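Local coordinates for Lmo2184 protein (Listeria monocytogenes serovar 1/2a, PDB 5JOQ) that probably binds heme as the surface-tethered substrate-binding lipoprotein of an ABC transporter that takes up iron, at residues D190-A195 and K281-M286; I223-A228 and Y261-N266. All blocks are in the same frame, centred on the assembly; numbering follows the deposited sequence.

Interaction 1: D190-A195 and K281-M286; sequences DLVKLA and KEMEKM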
ATOM      1  N   ASP A 190     -20.947 -10.585   8.824  1.00 11.28           N
ATOM      2  CA  ASP A 190     -21.462 -10.934  10.145  1.00 12.09           C
ATOM      3  C   ASP A 190     -21.634  -9.688  11.024  1.00 13.79           C
ATOM      4  O   ASP A 190     -22.615  -9.571  11.767  1.00 11.03           O
ATOM      5  CB  ASP A 190     -20.523 -11.946  10.812  1.00 10.52           C
ATOM      6  CG  ASP A 190     -21.161 -12.637  11.989  1.00 13.75           C
ATOM      7  OD1 ASP A 190     -22.329 -13.071  11.847  1.00 12.00           O
ATOM      8  OD2 ASP A 190     -20.531 -12.742  13.053  1.00 14.44           O
ATOM      9  N   LEU A 191     -20.685  -8.743  10.961  1.00 11.51           N
ATOM     10  CA  LEU A 191     -20.831  -7.517  11.761  1.00 13.00           C
ATOM     11  C   LEU A 191     -22.064  -6.734  11.340  1.00 11.81           C
ATOM     12  O   LEU A 191     -22.821  -6.241  12.189  1.00 11.82           O
ATOM     13  CB  LEU A 191     -19.582  -6.629  11.625  1.00 10.26           C
ATOM     14  CG  LEU A 191     -18.279  -7.209  12.172  1.00 11.76           C
ATOM     15  CD1 LEU A 191     -17.168  -6.211  11.807  1.00 12.00           C
ATOM     16  CD2 LEU A 191     -18.380  -7.264  13.707  1.00 13.51           C
ATOM     17  N   VAL A 192     -22.269  -6.581  10.025  1.00 10.09           N
ATOM     18  CA  VAL A 192     -23.451  -5.878   9.538  1.00 11.35           C
ATOM     19  C   VAL A 192     -24.717  -6.562  10.044  1.00 13.51           C
ATOM     20  O   VAL A 192     -25.647  -5.909  10.530  1.00 12.58           O
ATOM     21  CB  VAL A 192     -23.433  -5.799   8.004  1.00 11.96           C
ATOM     22  CG1 VAL A 192     -24.802  -5.327   7.479  1.00  9.98           C
ATOM     23  CG2 VAL A 192     -22.322  -4.814   7.521  1.00 10.80           C
ATOM     24  N   LYS A 193     -24.763  -7.896   9.936  0.62 12.04           N
ATOM     25  CA  LYS A 193     -25.933  -8.648  10.388  0.62 12.66           C
ATOM     26  C   LYS A 193     -26.196  -8.420  11.870  0.62 12.77           C
ATOM     27  O   LYS A 193     -27.338  -8.189  12.290  0.62 14.44           O
ATOM     28  CB  LYS A 193     -25.721 -10.146  10.121  0.62 13.60           C
ATOM     29  CG  LYS A 193     -26.928 -11.034  10.546  0.62 15.87           C
ATOM     30  CD  LYS A 193     -26.685 -12.545  10.281  0.62 18.43           C
ATOM     31  CE  LYS A 193     -25.985 -13.229  11.470  0.62 20.84           C
ATOM     32  NZ  LYS A 193     -25.833 -14.735  11.340  0.62 21.96           N
ATOM     33  N   LEU A 194     -25.157  -8.542  12.689  1.00 12.19           N
ATOM     34  CA  LEU A 194     -25.336  -8.434  14.135  1.00 13.01           C
ATOM     35  C   LEU A 194     -25.783  -7.036  14.531  1.00 13.38           C
ATOM     36  O   LEU A 194     -26.539  -6.878  15.495  1.00 14.30           O
ATOM     37  CB  LEU A 194     -24.031  -8.790  14.839  1.00 15.45           C
ATOM     38  CG  LEU A 194     -23.608 -10.289  14.756  1.00 17.12           C
ATOM     39  CD1 LEU A 194     -22.192 -10.450  15.310  1.00 17.46           C
ATOM     40  CD2 LEU A 194     -24.552 -11.213  15.499  1.00 17.75           C
ATOM     41  N   ALA A 195     -25.311  -6.014  13.812  1.00 12.80           N
ATOM     42  CA  ALA A 195     -25.732  -4.630  14.074  1.00 14.91           C
ATOM     43  C   ALA A 195     -27.078  -4.291  13.443  1.00 15.31           C
ATOM     44  O   ALA A 195     -27.517  -3.126  13.497  1.00 17.33           O
ATOM     45  CB  ALA A 195     -24.654  -3.663  13.577  1.00 13.33           C
ATOM     46  N   LYS A 281     -19.489  -1.870  17.613  1.00 18.18           N
ATOM     47  CA  LYS A 281     -20.002  -0.586  18.091  1.00 15.82           C
ATOM     48  C   LYS A 281     -19.835   0.504  17.037  1.00 18.79           C
ATOM     49  O   LYS A 281     -20.681   1.406  16.914  1.00 17.32           O
ATOM     50  CB  LYS A 281     -19.272  -0.178  19.363  1.00 23.45           C
ATOM     51  CG  LYS A 281     -19.579  -1.033  20.580  1.00 36.33           C
ATOM     52  CD  LYS A 281     -18.710  -0.652  21.807  1.00 46.98           C
ATOM     53  CE  LYS A 281     -18.664  -1.813  22.832  1.00 53.55           C
ATOM     54  NZ  LYS A 281     -17.372  -1.918  23.599  1.00 52.21           N
ATOM     55  N   GLU A 282     -18.703   0.490  16.330  1.00 15.84           N
ATOM     56  CA  GLU A 282     -18.512   1.434  15.233  1.00 19.36           C
ATOM     57  C   GLU A 282     -19.509   1.148  14.104  1.00 18.12           C
ATOM     58  O   GLU A 282     -20.059   2.079  13.495  1.00 19.37           O
ATOM     59  CB  GLU A 282     -17.055   1.359  14.762  1.00 21.88           C
ATOM     60  CG  GLU A 282     -16.577   2.522  13.961  1.00 36.15           C
ATOM     61  CD  GLU A 282     -16.796   3.837  14.696  1.00 45.66           C
ATOM     62  OE1 GLU A 282     -16.543   3.928  15.936  1.00 44.34           O
ATOM     63  OE2 GLU A 282     -17.284   4.758  14.021  1.00 53.09           O
ATOM     64  N   MET A 283     -19.813  -0.135  13.861  1.00 15.65           N
ATOM     65  CA  MET A 283     -20.804  -0.484  12.845  1.00 14.46           C
ATOM     66  C   MET A 283     -22.163   0.083  13.201  1.00 16.02           C
ATOM     67  O   MET A 283     -22.866   0.628  12.340  1.00 15.83           O
ATOM     68  CB  MET A 283     -20.879  -2.009  12.680  1.00 15.98           C
ATOM     69  CG  MET A 283     -21.832  -2.450  11.576  1.00 15.02           C
ATOM     70  SD  MET A 283     -21.313  -1.977   9.926  1.00 15.66           S
ATOM     71  CE  MET A 283     -19.787  -2.939   9.702  1.00 11.56           C
ATOM     72  N   GLU A 284     -22.543  -0.010  14.474  1.00 16.25           N
ATOM     73  CA  GLU A 284     -23.833   0.514  14.904  1.00 19.48           C
ATOM     74  C   GLU A 284     -23.912   2.019  14.670  1.00 20.81           C
ATOM     75  O   GLU A 284     -24.960   2.533  14.267  1.00 21.16           O
ATOM     76  CB  GLU A 284     -24.074   0.155  16.378  1.00 22.03           C
ATOM     77  CG  GLU A 284     -25.430   0.556  16.863  1.00 27.31           C
ATOM     78  CD  GLU A 284     -25.609   0.396  18.377  1.00 34.60           C
ATOM     79  OE1 GLU A 284     -24.764  -0.257  19.053  1.00 31.04           O
ATOM     80  OE2 GLU A 284     -26.613   0.953  18.877  1.00 40.79           O
ATOM     81  N   LYS A 285     -22.799   2.742  14.874  1.00 23.05           N
ATOM     82  CA  LYS A 285     -22.795   4.187  14.633  1.00 23.55           C
ATOM     83  C   LYS A 285     -23.027   4.509  13.166  1.00 20.66           C
ATOM     84  O   LYS A 285     -23.805   5.417  12.836  1.00 22.79           O
ATOM     85  CB  LYS A 285     -21.473   4.801  15.088  1.00 28.33           C
ATOM     86  CG  LYS A 285     -21.302   4.869  16.596  1.00 39.28           C
ATOM     87  CD  LYS A 285     -19.984   5.526  16.986  1.00 47.84           C
ATOM     88  CE  LYS A 285     -19.665   5.242  18.450  1.00 55.21           C
ATOM     89  NZ  LYS A 285     -18.206   5.369  18.732  1.00 60.16           N
ATOM     90  N   MET A 286     -22.368   3.770  12.275  1.00 18.50           N
ATOM     91  CA  MET A 286     -22.511   4.020  10.841  1.00 24.19           C
ATOM     92  C   MET A 286     -23.905   3.686  10.337  1.00 21.10           C
ATOM     93  O   MET A 286     -24.433   4.382   9.467  1.00 22.01           O
ATOM     94  CB  MET A 286     -21.480   3.193  10.078  1.00 21.38           C
ATOM     95  CG  MET A 286     -20.093   3.813  10.088  1.00 23.44           C
ATOM     96  SD  MET A 286     -18.898   2.789   9.208  1.00 24.03           S
ATOM     97  CE  MET A 286     -18.749   1.397  10.283  1.00 20.96           C
TER

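Interaction 2: I223-A228 and Y261-N266; sequences IILRAA and YDLDEN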
ATOM      1  N   ILE A 223     -27.140   2.115   2.378  1.00 10.88           N
ATOM      2  CA  ILE A 223     -25.775   2.403   2.812  1.00 11.06           C
ATOM      3  C   ILE A 223     -24.808   1.540   2.026  1.00 13.94           C
ATOM      4  O   ILE A 223     -25.081   0.355   1.790  1.00 12.17           O
ATOM      5  CB  ILE A 223     -25.610   2.111   4.316  1.00 13.49           C
ATOM      6  CG1 ILE A 223     -26.482   3.050   5.150  1.00 14.99           C
ATOM      7  CG2 ILE A 223     -24.122   2.183   4.748  1.00 13.12           C
ATOM      8  CD1 ILE A 223     -26.649   2.559   6.640  1.00 17.69           C
ATOM      9  N   ILE A 224     -23.648   2.107   1.655  1.00 10.57           N
ATOM     10  CA  ILE A 224     -22.560   1.298   1.097  1.00 10.09           C
ATOM     11  C   ILE A 224     -21.374   1.377   2.047  1.00  9.82           C
ATOM     12  O   ILE A 224     -21.026   2.472   2.503  1.00 12.06           O
ATOM     13  CB  ILE A 224     -22.161   1.751  -0.315  1.00  9.35           C
ATOM     14  CG1 ILE A 224     -23.369   1.642  -1.276  1.00 11.83           C
ATOM     15  CG2 ILE A 224     -20.926   0.925  -0.817  1.00  9.62           C
ATOM     16  CD1 ILE A 224     -23.112   2.312  -2.652  1.00 11.62           C
ATOM     17  N   LEU A 225     -20.812   0.213   2.395  1.00  8.85           N
ATOM     18  CA  LEU A 225     -19.608   0.085   3.207  1.00 11.14           C
ATOM     19  C   LEU A 225     -18.496  -0.467   2.327  1.00 13.91           C
ATOM     20  O   LEU A 225     -18.744  -1.357   1.508  1.00 12.98           O
ATOM     21  CB  LEU A 225     -19.805  -0.876   4.399  1.00 12.12           C
ATOM     22  CG  LEU A 225     -20.989  -0.601   5.333  1.00 12.74           C
ATOM     23  CD1 LEU A 225     -21.005  -1.637   6.480  1.00 10.73           C
ATOM     24  CD2 LEU A 225     -20.923   0.853   5.891  1.00 10.97           C
ATOM     25  N   ARG A 226     -17.272   0.064   2.493  1.00 10.03           N
ATOM     26  CA  ARG A 226     -16.126  -0.388   1.702  1.00 10.04           C
ATOM     27  C   ARG A 226     -14.975  -0.759   2.623  1.00 12.50           C
ATOM     28  O   ARG A 226     -14.750  -0.103   3.638  1.00 13.08           O
ATOM     29  CB  ARG A 226     -15.641   0.712   0.707  1.00 10.99           C
ATOM     30  CG  ARG A 226     -16.704   1.120  -0.354  1.00 12.08           C
ATOM     31  CD  ARG A 226     -16.108   2.221  -1.327  1.00 12.33           C
ATOM     32  NE  ARG A 226     -15.751   3.442  -0.574  1.00 13.37           N
ATOM     33  CZ  ARG A 226     -15.993   4.673  -1.003  1.00 13.36           C
ATOM     34  NH1 ARG A 226     -16.595   4.849  -2.176  1.00 14.41           N
ATOM     35  NH2 ARG A 226     -15.674   5.724  -0.256  1.00 13.99           N
ATOM     36  N   ALA A 227     -14.253  -1.822   2.277  1.00 12.81           N
ATOM     37  CA  ALA A 227     -13.073  -2.249   3.028  1.00 14.21           C
ATOM     38  C   ALA A 227     -11.933  -2.487   2.044  1.00 15.55           C
ATOM     39  O   ALA A 227     -12.090  -3.247   1.084  1.00 14.60           O
ATOM     40  CB  ALA A 227     -13.347  -3.542   3.820  1.00 14.22           C
ATOM     41  N   ALA A 228     -10.779  -1.864   2.299  1.00 12.79           N
ATOM     42  CA  ALA A 228      -9.560  -2.145   1.546  1.00 14.71           C
ATOM     43  C   ALA A 228      -8.529  -2.606   2.564  1.00 14.93           C
ATOM     44  O   ALA A 228      -7.702  -1.818   3.011  1.00 16.15           O
ATOM     45  CB  ALA A 228      -9.095  -0.921   0.767  1.00 14.33           C
ATOM     46  N   TYR A 261     -19.376   4.653   3.350  1.00 12.74           N
ATOM     47  CA  TYR A 261     -18.375   4.713   4.409  1.00 11.26           C
ATOM     48  C   TYR A 261     -17.206   3.816   4.057  1.00 13.67           C
ATOM     49  O   TYR A 261     -17.399   2.685   3.605  1.00 15.55           O
ATOM     50  CB  TYR A 261     -18.972   4.245   5.759  1.00 13.22           C
ATOM     51  CG  TYR A 261     -20.136   5.084   6.178  1.00 18.60           C
ATOM     52  CD1 TYR A 261     -21.424   4.756   5.792  1.00 17.62           C
ATOM     53  CD2 TYR A 261     -19.949   6.222   6.963  1.00 25.43           C
ATOM     54  CE1 TYR A 261     -22.529   5.545   6.168  1.00 20.72           C
ATOM     55  CE2 TYR A 261     -21.062   7.030   7.361  1.00 25.69           C
ATOM     56  CZ  TYR A 261     -22.339   6.687   6.933  1.00 27.05           C
ATOM     57  OH  TYR A 261     -23.439   7.455   7.290  1.00 30.01           O
ATOM     58  N   ASP A 262     -16.006   4.277   4.361  1.00 15.02           N
ATOM     59  CA  ASP A 262     -14.822   3.426   4.319  1.00 13.11           C
ATOM     60  C   ASP A 262     -14.585   2.860   5.706  1.00 13.33           C
ATOM     61  O   ASP A 262     -14.480   3.616   6.683  1.00 15.49           O
ATOM     62  CB  ASP A 262     -13.613   4.232   3.856  1.00 12.81           C
ATOM     63  CG  ASP A 262     -13.732   4.594   2.410  1.00 16.77           C
ATOM     64  OD1 ASP A 262     -13.843   3.636   1.617  1.00 14.63           O
ATOM     65  OD2 ASP A 262     -13.777   5.801   2.088  1.00 15.10           O
ATOM     66  N   LEU A 263     -14.518   1.548   5.803  1.00 16.64           N
ATOM     67  CA  LEU A 263     -14.350   0.913   7.101  1.00 17.53           C
ATOM     68  C   LEU A 263     -12.894   1.036   7.521  1.00 21.47           C
ATOM     69  O   LEU A 263     -11.993   0.663   6.760  1.00 22.49           O
ATOM     70  CB  LEU A 263     -14.762  -0.556   7.035  1.00 15.29           C
ATOM     71  CG  LEU A 263     -16.239  -0.809   6.721  1.00 15.98           C
ATOM     72  CD1 LEU A 263     -16.465  -2.326   6.632  1.00 13.05           C
ATOM     73  CD2 LEU A 263     -17.173  -0.215   7.816  1.00 17.37           C
ATOM     74  N   ASP A 264     -12.658   1.552   8.722  1.00 21.14           N
ATOM     75  CA  ASP A 264     -11.277   1.728   9.173  1.00 26.86           C
ATOM     76  C   ASP A 264     -10.542   0.393   9.080  1.00 23.55           C
ATOM     77  O   ASP A 264     -10.860  -0.539   9.804  1.00 18.16           O
ATOM     78  CB  ASP A 264     -11.226   2.235  10.607  1.00 31.18           C
ATOM     79  CG  ASP A 264      -9.803   2.460  11.094  1.00 40.63           C
ATOM     80  OD1 ASP A 264      -8.826   2.153  10.353  1.00 39.34           O
ATOM     81  OD2 ASP A 264      -9.665   2.939  12.238  1.00 44.18           O
ATOM     82  N   GLU A 265      -9.589   0.303   8.180  1.00 28.54           N
ATOM     83  CA  GLU A 265      -8.885  -0.935   7.910  1.00 28.93           C
ATOM     84  C   GLU A 265      -8.219  -1.467   9.167  1.00 26.53           C
ATOM     85  O   GLU A 265      -8.063  -2.658   9.359  1.00 23.96           O
ATOM     86  CB  GLU A 265      -7.895  -0.706   6.764  1.00 37.96           C
ATOM     87  CG  GLU A 265      -6.933  -1.825   6.512  1.00 38.10           C
ATOM     88  CD  GLU A 265      -5.711  -1.712   7.365  1.00 39.14           C
ATOM     89  OE1 GLU A 265      -5.338  -0.586   7.722  1.00 41.44           O
ATOM     90  OE2 GLU A 265      -5.135  -2.756   7.670  1.00 44.94           O
ATOM     91  N   ASN A 266      -7.733  -0.571  10.005  0.53 28.46           N
ATOM     92  CA  ASN A 266      -7.039  -0.950  11.225  0.53 32.00           C
ATOM     93  C   ASN A 266      -7.952  -1.680  12.200  0.53 30.94           C
ATOM     94  O   ASN A 266      -7.479  -2.477  13.017  0.53 32.78           O
ATOM     95  CB  ASN A 266      -6.445   0.300  11.875  0.53 37.41           C
ATOM     96  CG  ASN A 266      -4.946   0.329  11.800  0.53 42.01           C
ATOM     97  OD1 ASN A 266      -4.265  -0.198  12.676  0.53 44.93           O
ATOM     98  ND2 ASN A 266      -4.417   0.933  10.746  0.53 42.07           N
TER
HETATM   99  O   HOH W   1     -10.974   0.538   4.130  1.00 23.05           O

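Interaction 1: D190-A195 and K281-M286
The flat group that Met283 meets across this contact is the peptide carbonyl of Leu191, touched at its oxygen: Leu191 O lies 4.0 Å from Met283 CG. No ring, carboxylate or guanidinium group of one segment stacks on the other. The carbonyl oxygen already accepts a helical hydrogen bond from Ala195 N at 3.0 Å.

Met283 carries the contact for 281-286. Its CG stands anti to the backbone N (chi1 -176°), which sends the side chain out toward the other helix. Bends at chi2 (66°) and chi3 (65°) then curl it along 190-195 instead of letting it run straight. Met283 CG packs on Ala195 CB at 3.7 Å. The terminal methyl reaches further back along the helix, with Met283 CE 3.8 Å from Val192 CG2. The sulfur borders the same valine methyl, with Met283 SD 3.9 Å from Val192 CG2. Met283 CE also comes within 4.2 Å of Leu191 CB.

The two segments belong to helices 187-194 and 276-288 of the C-terminal lobe. The two-lobed shape is that of the solute-binding protein 8 family. The long helix 140-161 runs alongside, touched by Leu194 and Glu284. Val192 also touches Val169 and Ile171 of strand 168-173, so helix 187-194 is seated on the sheet of the lobe. Phe268 packs against both Leu191 and Met283.

Ala195 is the first residue past the end of its helix. Its small side chain lets the backbones come close, with Ala195 CA 5.5 Å from Glu284 CA. No hydrogen bond links the two segments themselves. Ala195 O is hydrogen-bonded to Tyr288 OH, two residues past 281-286. At the outer side of that helix, Lys285 NZ forms salt bridges with Glu282 and with Glu84 of a neighbouring subunit.

Interaction 2: I223-A228 and Y261-N266
Arg226 and Asp262 both carry CG anti to the carbonyl carbon (chi1 -62° and -70°). The strand register puts both residues on one face of the sheet, and these matching torsions turn their ends into position there. The chain of Arg226 then bends at chi3 and lays its guanidinium beside the carboxylate. The two residues are paired on adjacent parallel strands, 223-227 and 260-262, joined by a beta-alpha-beta crossover through the helices between them.

The salt bridge is side-on. Arg226 NE donates to Asp262 OD1 at 2.9 Å, and Arg226 NH2 to Asp262 OD2 at 3.0 Å. Both oxygens are met on their syn sides, though somewhat out of the carboxylate plane; the two flat groups are 21° apart. Arg226 NH2 also pairs with Asp240 of helix 233-245, and Phe243 adds a cation-pi contact. Two acidic partners thus hold this buried guanidinium.

On the other face the contact is apolar. Leu225 CD2 lies 3.9 Å from Tyr261 CB, and Ile223 CG2 approaches the edge of the Tyr261 ring near its plane. Met286 of helix 276-288 packs on Tyr261 and Leu263.

The backbones bond in parallel fashion: Tyr261 N to Ile224 O, Arg226 N to Tyr261 O, and Leu263 N to Arg226 O at 2.7 Å. Where the strands part, a water bridges them, accepting from Ala228 N at 3.0 Å and donating to Leu263 O at 2.8 Å.

From the N terminus, the chain first reaches 190-195, then strand 223-227. It passes through helix 233-245 and two short helices before returning in 261-266, where interaction 2 closes the inner loop. After a further loop it enters helix 276-288, and interaction 1 closes the outer loop through 281-286. Interaction 2 is therefore nested inside interaction 1; they do not cross. Both lie in the C-terminal lobe, with centres about 12 Å apart, and they meet as helix on sheet. Met283 SD is 3.5 Å from Leu225 CD1, and Val192 CG2 is 3.6 Å from the same Leu225 CD1. Both helices thus pack onto strand 223-227.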